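Local coordinates for protein DNA polymerase III subunit delta (Bacillus subtilis, PDB 3ZH9) that probably acts as the wrench that opens the ring-shaped beta subunit dimer within the ATP-driven complex loading it onto primed DNA, at residues V2-K7 and H137-E142; P16-Y21 and V114-A119; S50-E55 and R76-K81. One frame throughout, in Å; residues are numbered along the deposited sequence.

Interaction 1: residues V2-K7 and H137-E142; sequences VFDVWK and HAFMME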
loop_
_atom_site.group_PDB
_atom_site.type_symbol
_atom_site.label_atom_id
_atom_site.label_comp_id
_atom_site.label_asym_id
_atom_site.label_seq_id
_atom_site.Cartn_x
_atom_site.Cartn_y
_atom_site.Cartn_z
ATOM N N VAL A 2 -5.683 -12.247 3.857
ATOM C CA VAL A 2 -5.075 -11.701 5.068
ATOM C C VAL A 2 -5.921 -12.065 6.283
ATOM O O VAL A 2 -5.402 -12.393 7.347
ATOM C CB VAL A 2 -4.884 -10.156 5.008
ATOM C CG1 VAL A 2 -5.515 -9.499 6.194
ATOM C CG2 VAL A 2 -3.407 -9.798 4.968
ATOM N N PHE A 3 -7.236 -12.024 6.120
ATOM C CA PHE A 3 -8.144 -12.239 7.244
ATOM C C PHE A 3 -8.087 -13.667 7.820
ATOM O O PHE A 3 -8.231 -13.874 9.021
ATOM C CB PHE A 3 -9.562 -11.842 6.841
ATOM C CG PHE A 3 -9.674 -10.397 6.458
ATOM C CD1 PHE A 3 -9.422 -9.416 7.384
ATOM C CD2 PHE A 3 -10.004 -10.021 5.170
ATOM C CE1 PHE A 3 -9.499 -8.066 7.048
ATOM C CE2 PHE A 3 -10.099 -8.668 4.829
ATOM C CZ PHE A 3 -9.842 -7.702 5.770
ATOM N N ASP A 4 -7.835 -14.638 6.960
ATOM C CA ASP A 4 -7.715 -16.034 7.385
ATOM C C ASP A 4 -6.536 -16.140 8.359
ATOM O O ASP A 4 -6.670 -16.640 9.474
ATOM C CB ASP A 4 -7.529 -16.909 6.148
ATOM C CG ASP A 4 -7.220 -18.379 6.474
ATOM O OD1 ASP A 4 -7.901 -19.013 7.316
ATOM O OD2 ASP A 4 -6.285 -18.913 5.838
ATOM N N VAL A 5 -5.385 -15.636 7.936
ATOM C CA VAL A 5 -4.228 -15.594 8.806
ATOM C C VAL A 5 -4.515 -14.834 10.109
ATOM O O VAL A 5 -4.243 -15.348 11.189
ATOM C CB VAL A 5 -2.988 -15.031 8.089
ATOM C CG1 VAL A 5 -1.780 -14.928 9.061
ATOM C CG2 VAL A 5 -2.637 -15.920 6.926
ATOM N N TRP A 6 -5.083 -13.632 10.022
ATOM C CA TRP A 6 -5.279 -12.828 11.233
ATOM C C TRP A 6 -6.169 -13.533 12.241
ATOM O O TRP A 6 -5.865 -13.571 13.428
ATOM C CB TRP A 6 -5.830 -11.431 10.916
ATOM C CG TRP A 6 -4.875 -10.568 10.119
ATOM C CD1 TRP A 6 -3.633 -10.920 9.655
ATOM C CD2 TRP A 6 -5.095 -9.216 9.690
ATOM N NE1 TRP A 6 -3.071 -9.873 8.962
ATOM C CE2 TRP A 6 -3.950 -8.816 8.968
ATOM C CE3 TRP A 6 -6.147 -8.308 9.847
ATOM C CZ2 TRP A 6 -3.827 -7.541 8.414
ATOM C CZ3 TRP A 6 -6.020 -7.039 9.291
ATOM C CH2 TRP A 6 -4.873 -6.671 8.585
ATOM N N LYS A 7 -7.264 -14.104 11.755
ATOM C CA LYS A 7 -8.181 -14.857 12.599
ATOM C C LYS A 7 -7.517 -16.106 13.198
ATOM O O LYS A 7 -7.718 -16.416 14.371
ATOM C CB LYS A 7 -9.412 -15.247 11.785
ATOM C CG LYS A 7 -10.563 -15.832 12.574
ATOM C CD LYS A 7 -11.720 -16.139 11.628
ATOM C CE LYS A 7 -12.955 -16.630 12.367
ATOM N NZ LYS A 7 -13.567 -15.565 13.212
ATOM N N HIS A 137 3.885 -27.095 1.907
ATOM C CA HIS A 137 4.302 -27.060 3.306
ATOM C C HIS A 137 4.083 -25.733 4.041
ATOM O O HIS A 137 4.008 -25.713 5.267
ATOM C CB HIS A 137 5.774 -27.442 3.413
ATOM C CG HIS A 137 6.050 -28.863 3.051
ATOM N ND1 HIS A 137 5.661 -29.919 3.846
ATOM C CD2 HIS A 137 6.686 -29.404 1.986
ATOM C CE1 HIS A 137 6.047 -31.052 3.287
ATOM N NE2 HIS A 137 6.673 -30.766 2.159
ATOM N N ALA A 138 3.997 -24.629 3.307
ATOM C CA ALA A 138 3.821 -23.328 3.943
ATOM C C ALA A 138 2.355 -22.892 3.949
ATOM O O ALA A 138 1.592 -23.278 3.075
ATOM C CB ALA A 138 4.690 -22.275 3.263
ATOM N N PHE A 139 1.978 -22.106 4.955
ATOM C CA PHE A 139 0.730 -21.345 4.950
ATOM C C PHE A 139 0.947 -20.159 4.029
ATOM O O PHE A 139 1.640 -19.197 4.383
ATOM C CB PHE A 139 0.375 -20.857 6.371
ATOM C CG PHE A 139 -1.054 -20.346 6.527
ATOM C CD1 PHE A 139 -1.734 -19.744 5.469
ATOM C CD2 PHE A 139 -1.714 -20.460 7.756
ATOM C CE1 PHE A 139 -3.055 -19.275 5.632
ATOM C CE2 PHE A 139 -3.034 -19.997 7.932
ATOM C CZ PHE A 139 -3.703 -19.405 6.866
ATOM N N MET A 140 0.343 -20.227 2.851
ATOM C CA MET A 140 0.498 -19.189 1.826
ATOM C C MET A 140 -0.517 -18.097 2.107
ATOM O O MET A 140 -1.652 -18.384 2.447
ATOM C CB MET A 140 0.222 -19.754 0.422
ATOM C CG MET A 140 1.043 -20.978 0.023
ATOM S SD MET A 140 2.811 -20.636 -0.210
ATOM C CE MET A 140 2.816 -19.341 -1.453
ATOM N N MET A 141 -0.103 -16.847 1.981
ATOM C CA MET A 141 -1.024 -15.736 2.121
ATOM C C MET A 141 -0.673 -14.688 1.090
ATOM O O MET A 141 0.452 -14.189 1.035
ATOM C CB MET A 141 -0.941 -15.140 3.516
ATOM C CG MET A 141 -1.977 -14.070 3.780
ATOM S SD MET A 141 -1.432 -12.861 5.012
ATOM C CE MET A 141 -0.246 -11.846 4.123
ATOM N N GLU A 142 -1.635 -14.355 0.256
ATOM C CA GLU A 142 -1.386 -13.334 -0.742
ATOM C C GLU A 142 -1.957 -11.998 -0.295
ATOM O O GLU A 142 -3.140 -11.914 0.027
ATOM C CB GLU A 142 -2.022 -13.734 -2.064
ATOM C CG GLU A 142 -1.880 -12.673 -3.116
ATOM C CD GLU A 142 -2.658 -13.016 -4.359
ATOM O OE1 GLU A 142 -3.752 -13.603 -4.224
ATOM O OE2 GLU A 142 -2.174 -12.703 -5.463
#
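Met141 rises from strand 139-142 against one side of helix 2-10, where it meets both Val2 and Val5. Its CG stands anti to the backbone N (chi1 -174°), which carries the chain off the strand. SD lies 3.6 Å from Val2 CG2, and a bend at chi3 brings CE in beside the same methyl, while Met141 CG is 3.7 Å from Val5 CG2.

That same Val5 methyl also serves Phe139. It sits over a face of the ring in a CH-pi contact, 4.0 Å from the centroid and 28° off the normal, and leans over the CE1 and CZ rim, with CE1 3.6 Å away. One branch of Val5 thus touches both strand side chains. The strand is an outer one of a parallel five-stranded sheet, whose order is that of an AAA+-type nucleotide-binding fold, and the N-terminal helix lies over it; the axes of segments 2-7 and 139-142 come within 8.4 Å of each other.

No hydrogen bond crosses between helix and strand: the backbone of Phe139 and Met141 is paired with strand 17-21 instead. The Phe139 ring also meets that of Tyr18, their planes only about 15° apart. Thr31 of helix 25-39 is touched by Val2, Val5 and Met141 alike.

Interaction 2: residues P16-Y21 and V114-A119; sequences PVYCLY and VFVLLA
Tyr18 and Leu20 pack beside Val114, Val116 and Leu118 on one face of two parallel strands, 17-21 and 114-119, that run in register through the sheet. They are neighbours in the strand order 2-3-4-1-5, the AAA+-like order consistent with a P-loop NTPase relative. Five backbone hydrogen bonds hold them together, each strand in turn giving and accepting. The carbonyls of Phe115 and Leu117 take the N-H groups of Tyr18 and Leu20, the latter at 2.8 Å from Leu20 N to Leu117 O. The last bond, from Ala119 N to Leu20 O, is nearly straight at the hydrogen (176°).

The dense part is the buried face of Tyr18, Leu20, Val114 and Leu118. Tyr18 presents its ring edge to Val114, with CE1 3.8 Å from CG1, and its hydroxyl is hydrogen-bonded to the backbone N of His15, which ties down the far end of the ring. Next along, Leu118 CD1 bends back over the neighbouring strand to lie 3.8 Å from Leu20 CB.

The two ends are less buried, with Pro16 and Tyr21 each partly exposed. The backbones stay close there, Phe115 N being 2.7 Å from Pro16 O; it is the side chains that thin out. Tyr21 CG sits between its backbone N and carbonyl carbon (chi1 72°), which carries the ring off Ala119, leaving CB 4.2 Å from the alanine CB.

On the Leu20 side, helix 25-39 closes over the pair through Leu28, Thr31 and Val32. The opposite face, with Phe115 and Leu117, has the Phe115 ring meeting Tyr105 of helix 99-107. Strand 76-81 flanks strand 113-119, and strand 139-142 flanks strand 17-21.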
loop_
_atom_site.group_PDB
_atom_site.type_symbol
_atom_site.label_atom_id
_atom_site.label_comp_id
_atom_site.label_asym_id
_atom_site.label_seq_id
_atom_site.Cartn_x
_atom_site.Cartn_y
_atom_site.Cartn_z
ATOM N N PRO A 16 4.402 -23.510 11.627
ATOM C CA PRO A 16 5.872 -23.436 11.599
ATOM C C PRO A 16 6.409 -22.680 10.379
ATOM O O PRO A 16 7.506 -22.149 10.461
ATOM C CB PRO A 16 6.307 -24.909 11.554
ATOM C CG PRO A 16 5.119 -25.683 12.088
ATOM C CD PRO A 16 3.908 -24.897 11.595
ATOM N N VAL A 17 5.657 -22.640 9.278
ATOM C CA VAL A 17 6.140 -22.000 8.047
ATOM C C VAL A 17 5.029 -21.172 7.374
ATOM O O VAL A 17 3.924 -21.683 7.098
ATOM C CB VAL A 17 6.683 -23.034 7.019
ATOM C CG1 VAL A 17 7.234 -22.336 5.793
ATOM C CG2 VAL A 17 7.749 -23.934 7.631
ATOM N N TYR A 18 5.325 -19.896 7.125
ATOM C CA TYR A 18 4.436 -19.026 6.332
ATOM C C TYR A 18 5.171 -18.490 5.125
ATOM O O TYR A 18 6.387 -18.273 5.159
ATOM C CB TYR A 18 3.947 -17.813 7.121
ATOM C CG TYR A 18 3.044 -18.137 8.273
ATOM C CD1 TYR A 18 3.569 -18.587 9.481
ATOM C CD2 TYR A 18 1.664 -18.008 8.154
ATOM C CE1 TYR A 18 2.753 -18.871 10.549
ATOM C CE2 TYR A 18 0.828 -18.317 9.214
ATOM C CZ TYR A 18 1.381 -18.733 10.416
ATOM O OH TYR A 18 0.572 -19.035 11.482
ATOM N N CYS A 19 4.419 -18.268 4.057
ATOM C CA CYS A 19 4.920 -17.544 2.919
ATOM C C CYS A 19 3.940 -16.427 2.608
ATOM O O CYS A 19 2.805 -16.666 2.136
ATOM C CB CYS A 19 5.128 -18.457 1.705
ATOM S SG CYS A 19 5.821 -17.548 0.276
ATOM N N LEU A 20 4.369 -15.210 2.908
ATOM C CA LEU A 20 3.538 -14.033 2.705
ATOM C C LEU A 20 4.035 -13.354 1.433
ATOM O O LEU A 20 5.212 -12.986 1.329
ATOM C CB LEU A 20 3.647 -13.080 3.905
ATOM C CG LEU A 20 3.681 -13.703 5.313
ATOM C CD1 LEU A 20 3.780 -12.633 6.415
ATOM C CD2 LEU A 20 2.483 -14.589 5.557
ATOM N N TYR A 21 3.159 -13.213 0.450
ATOM C CA TYR A 21 3.573 -12.640 -0.825
ATOM C C TYR A 21 2.527 -11.671 -1.373
ATOM O O TYR A 21 1.439 -11.528 -0.815
ATOM C CB TYR A 21 3.899 -13.739 -1.844
ATOM C CG TYR A 21 2.674 -14.468 -2.365
ATOM C CD1 TYR A 21 2.076 -15.472 -1.620
ATOM C CD2 TYR A 21 2.114 -14.141 -3.601
ATOM C CE1 TYR A 21 0.942 -16.144 -2.090
ATOM C CE2 TYR A 21 0.985 -14.803 -4.085
ATOM C CZ TYR A 21 0.406 -15.800 -3.319
ATOM O OH TYR A 21 -0.707 -16.457 -3.767
ATOM N N VAL A 114 8.776 -20.407 14.322
ATOM C CA VAL A 114 7.898 -19.904 13.267
ATOM C C VAL A 114 8.757 -19.201 12.213
ATOM O O VAL A 114 9.397 -18.174 12.482
ATOM C CB VAL A 114 6.818 -18.946 13.818
ATOM C CG1 VAL A 114 5.926 -18.418 12.671
ATOM C CG2 VAL A 114 6.001 -19.655 14.917
ATOM N N PHE A 115 8.774 -19.779 11.017
ATOM C CA PHE A 115 9.617 -19.320 9.909
ATOM C C PHE A 115 8.737 -18.606 8.870
ATOM O O PHE A 115 7.837 -19.222 8.275
ATOM C CB PHE A 115 10.284 -20.541 9.271
ATOM C CG PHE A 115 11.373 -20.219 8.291
ATOM C CD1 PHE A 115 11.075 -20.005 6.945
ATOM C CD2 PHE A 115 12.709 -20.165 8.703
ATOM C CE1 PHE A 115 12.090 -19.718 6.028
ATOM C CE2 PHE A 115 13.717 -19.885 7.796
ATOM C CZ PHE A 115 13.410 -19.664 6.455
ATOM N N VAL A 116 8.984 -17.317 8.655
ATOM C CA VAL A 116 8.189 -16.545 7.702
ATOM C C VAL A 116 9.014 -16.040 6.513
ATOM O O VAL A 116 9.995 -15.306 6.669
ATOM C CB VAL A 116 7.472 -15.362 8.382
ATOM C CG1 VAL A 116 6.849 -15.803 9.702
ATOM C CG2 VAL A 116 8.444 -14.259 8.649
ATOM N N LEU A 117 8.634 -16.484 5.323
ATOM C CA LEU A 117 9.147 -15.904 4.091
ATOM C C LEU A 117 8.281 -14.711 3.723
ATOM O O LEU A 117 7.072 -14.846 3.534
ATOM C CB LEU A 117 9.081 -16.911 2.954
ATOM C CG LEU A 117 10.270 -17.845 2.872
ATOM C CD1 LEU A 117 9.959 -18.992 1.929
ATOM C CD2 LEU A 117 11.490 -17.045 2.407
ATOM N N LEU A 118 8.909 -13.548 3.610
ATOM C CA LEU A 118 8.221 -12.352 3.159
ATOM C C LEU A 118 8.705 -12.046 1.738
ATOM O O LEU A 118 9.857 -11.658 1.536
ATOM C CB LEU A 118 8.505 -11.201 4.121
ATOM C CG LEU A 118 7.695 -9.928 3.907
ATOM C CD1 LEU A 118 6.226 -10.266 3.752
ATOM C CD2 LEU A 118 7.916 -8.968 5.066
ATOM N N ALA A 119 7.834 -12.269 0.759
ATOM C CA ALA A 119 8.208 -12.201 -0.649
ATOM C C ALA A 119 7.318 -11.208 -1.379
ATOM O O ALA A 119 6.274 -11.582 -1.892
ATOM C CB ALA A 119 8.093 -13.569 -1.294
#

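Interaction 3: residues S50-E55 and R76-K81; sequences SVFDLE and RLVIVK
Leu77 O is gripped twice: it accepts Ser50 N at 2.9 Å, and a water that donates to it at 3.0 Å. The same water donates to Ser50 OG at 2.6 Å and takes an N-H of Arg76 NH1, lying in the plane of the guanidinium at its edge. A single solvent molecule so laces the start of one strand to the start of the other. Ser50 OG is also hydrogen-bonded to Asp65 OD2 of helix 59-66, while the Arg76 guanidinium is fixed from beyond by the carbonyls of Phe47, Thr68 and Phe69.

From there strands 50-53 and 76-81 run parallel, and the ladder continues through four more bonds to Leu54 N, which donates to Lys81 O. Ile79 N to Ser50 O is a short one at 2.7 Å.

On one face, Phe52 turns its ring obliquely to Val78, CE1 lying 4.2 Å from CG1, and the Phe52 side chain also touches Ala62 and Asp65 of helix 59-66. Just past the strand end, Leu54 CD1 comes 3.5 Å from Val80 CG1, tighter than usual for carbons.

On the other face Ile79 is buried against helix 25-39, while toward the outer strand Lys81, extended beyond CG, crosses exposed Val51, its CE 3.8 Å from Val51 CG1. Its NZ does not reach the Asp53 carboxylate. Asp53, with CG anti to the backbone N (chi1 -175°), uses OD1 to accept Glu55 N, an Asx turn just as the strand ends.

Strand 49-53, helix 59-66 and strand 76-81 together form a beta-alpha-beta crossover, the repeating unit of the open parallel sheet in P-loop NTPase-like folds, with Phe52 and Val80 packed under the crossover helix.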
loop_
_atom_site.group_PDB
_atom_site.type_symbol
_atom_site.label_atom_id
_atom_site.label_comp_id
_atom_site.label_asym_id
_atom_site.label_seq_id
_atom_site.Cartn_x
_atom_site.Cartn_y
_atom_site.Cartn_z
ATOM N N SER A 50 14.640 -13.076 14.784
ATOM C CA SER A 50 15.706 -12.784 13.833
ATOM C C SER A 50 15.099 -12.382 12.508
ATOM O O SER A 50 14.126 -12.990 12.046
ATOM C CB SER A 50 16.621 -13.990 13.623
ATOM O OG SER A 50 16.882 -14.645 14.844
ATOM N N VAL A 51 15.681 -11.355 11.901
ATOM C CA VAL A 51 15.259 -10.887 10.595
ATOM C C VAL A 51 16.423 -10.918 9.606
ATOM O O VAL A 51 17.506 -10.383 9.874
ATOM C CB VAL A 51 14.751 -9.454 10.675
ATOM C CG1 VAL A 51 14.249 -9.004 9.312
ATOM C CG2 VAL A 51 13.675 -9.343 11.741
ATOM N N PHE A 52 16.203 -11.549 8.465
ATOM C CA PHE A 52 17.216 -11.576 7.420
ATOM C C PHE A 52 16.672 -10.967 6.130
ATOM O O PHE A 52 15.466 -10.979 5.892
ATOM C CB PHE A 52 17.682 -13.016 7.171
ATOM C CG PHE A 52 18.271 -13.683 8.391
ATOM C CD1 PHE A 52 17.447 -14.293 9.337
ATOM C CD2 PHE A 52 19.648 -13.697 8.593
ATOM C CE1 PHE A 52 17.982 -14.905 10.455
ATOM C CE2 PHE A 52 20.191 -14.309 9.716
ATOM C CZ PHE A 52 19.357 -14.915 10.648
ATOM N N ASP A 53 17.568 -10.435 5.302
ATOM C CA ASP A 53 17.202 -9.925 3.979
ATOM C C ASP A 53 18.068 -10.648 2.946
ATOM O O ASP A 53 19.282 -10.460 2.901
ATOM C CB ASP A 53 17.410 -8.404 3.929
ATOM C CG ASP A 53 16.938 -7.778 2.623
ATOM O OD1 ASP A 53 16.823 -8.492 1.601
ATOM O OD2 ASP A 53 16.692 -6.554 2.625
ATOM N N LEU A 54 17.450 -11.486 2.123
ATOM C CA LEU A 54 18.213 -12.310 1.194
ATOM C C LEU A 54 18.887 -11.505 0.075
ATOM O O LEU A 54 19.623 -12.064 -0.740
ATOM C CB LEU A 54 17.334 -13.419 0.617
ATOM C CG LEU A 54 16.821 -14.409 1.664
ATOM C CD1 LEU A 54 16.041 -15.547 1.002
ATOM C CD2 LEU A 54 17.993 -14.952 2.509
ATOM N N GLU A 55 18.635 -10.202 0.035
ATOM C CA GLU A 55 19.372 -9.329 -0.867
ATOM C C GLU A 55 20.835 -9.251 -0.442
ATOM O O GLU A 55 21.712 -8.997 -1.266
ATOM C CB GLU A 55 18.780 -7.919 -0.869
ATOM C CG GLU A 55 17.332 -7.837 -1.316
ATOM C CD GLU A 55 17.161 -7.933 -2.823
ATOM O OE1 GLU A 55 18.106 -8.374 -3.516
ATOM O OE2 GLU A 55 16.072 -7.562 -3.313
ATOM N N ARG A 76 10.410 -19.389 18.712
ATOM C CA ARG A 76 11.366 -18.499 18.091
ATOM C C ARG A 76 10.697 -17.987 16.809
ATOM O O ARG A 76 9.857 -18.674 16.235
ATOM C CB ARG A 76 12.618 -19.328 17.808
ATOM C CG ARG A 76 13.594 -18.793 16.828
ATOM C CD ARG A 76 14.725 -19.797 16.647
ATOM N NE ARG A 76 15.536 -19.957 17.855
ATOM C CZ ARG A 76 16.121 -18.952 18.507
ATOM N NH1 ARG A 76 15.979 -17.707 18.082
ATOM N NH2 ARG A 76 16.839 -19.190 19.594
ATOM N N LEU A 77 11.023 -16.766 16.393
ATOM C CA LEU A 77 10.504 -16.210 15.147
ATOM C C LEU A 77 11.650 -15.868 14.208
ATOM O O LEU A 77 12.558 -15.132 14.572
ATOM C CB LEU A 77 9.659 -14.955 15.406
ATOM C CG LEU A 77 9.047 -14.242 14.191
ATOM C CD1 LEU A 77 8.199 -15.195 13.337
ATOM C CD2 LEU A 77 8.201 -13.065 14.654
ATOM N N VAL A 78 11.606 -16.396 12.993
ATOM C CA VAL A 78 12.663 -16.135 12.031
ATOM C C VAL A 78 12.041 -15.580 10.761
ATOM O O VAL A 78 11.205 -16.235 10.129
ATOM C CB VAL A 78 13.485 -17.398 11.682
ATOM C CG1 VAL A 78 14.401 -17.118 10.490
ATOM C CG2 VAL A 78 14.291 -17.897 12.896
ATOM N N ILE A 79 12.436 -14.364 10.404
ATOM C CA ILE A 79 11.877 -13.693 9.241
ATOM C C ILE A 79 12.918 -13.589 8.136
ATOM O O ILE A 79 14.057 -13.166 8.363
ATOM C CB ILE A 79 11.339 -12.305 9.625
ATOM C CG1 ILE A 79 10.253 -12.451 10.691
ATOM C CG2 ILE A 79 10.811 -11.561 8.407
ATOM C CD1 ILE A 79 9.818 -11.145 11.269
ATOM N N VAL A 80 12.520 -14.001 6.943
ATOM C CA VAL A 80 13.410 -14.045 5.796
ATOM C C VAL A 80 12.799 -13.270 4.644
ATOM O O VAL A 80 11.869 -13.750 3.985
ATOM C CB VAL A 80 13.674 -15.500 5.357
ATOM C CG1 VAL A 80 14.567 -15.528 4.152
ATOM C CG2 VAL A 80 14.305 -16.269 6.487
ATOM N N LYS A 81 13.311 -12.062 4.409
ATOM C CA LYS A 81 12.772 -11.198 3.358
ATOM C C LYS A 81 13.424 -11.412 1.992
ATOM O O LYS A 81 14.606 -11.765 1.901
ATOM C CB LYS A 81 12.920 -9.727 3.747
ATOM C CG LYS A 81 12.255 -9.336 5.058
ATOM C CD LYS A 81 12.554 -7.874 5.371
ATOM C CE LYS A 81 12.003 -7.456 6.720
ATOM N NZ LYS A 81 12.614 -6.170 7.168
HETATM O O HOH W 1 15.039 -16.167 15.870
#

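How the interactions relate
Together the three contacts span the five-stranded parallel sheet. Interaction 1 sits over one outer strand and interaction 3 forms the opposite margin; interaction 2 lies between, its centre about 9 Å from each, while the centres of 1 and 3 are about 18 Å apart and their nearest atoms about 11 Å. Met141 N lies 2.9 Å from Cys19 O, and Val80 N 2.9 Å from Val116 O, so probable backbone hydrogen bonds stitch 2 to both neighbours. Along the chain the contacts nest, 3 within 2 within 1. Helix 25-39 packs against residues of all three. A glycerol, probably from the crystallisation liquor, lies about 3 Å from the Val51 side chain.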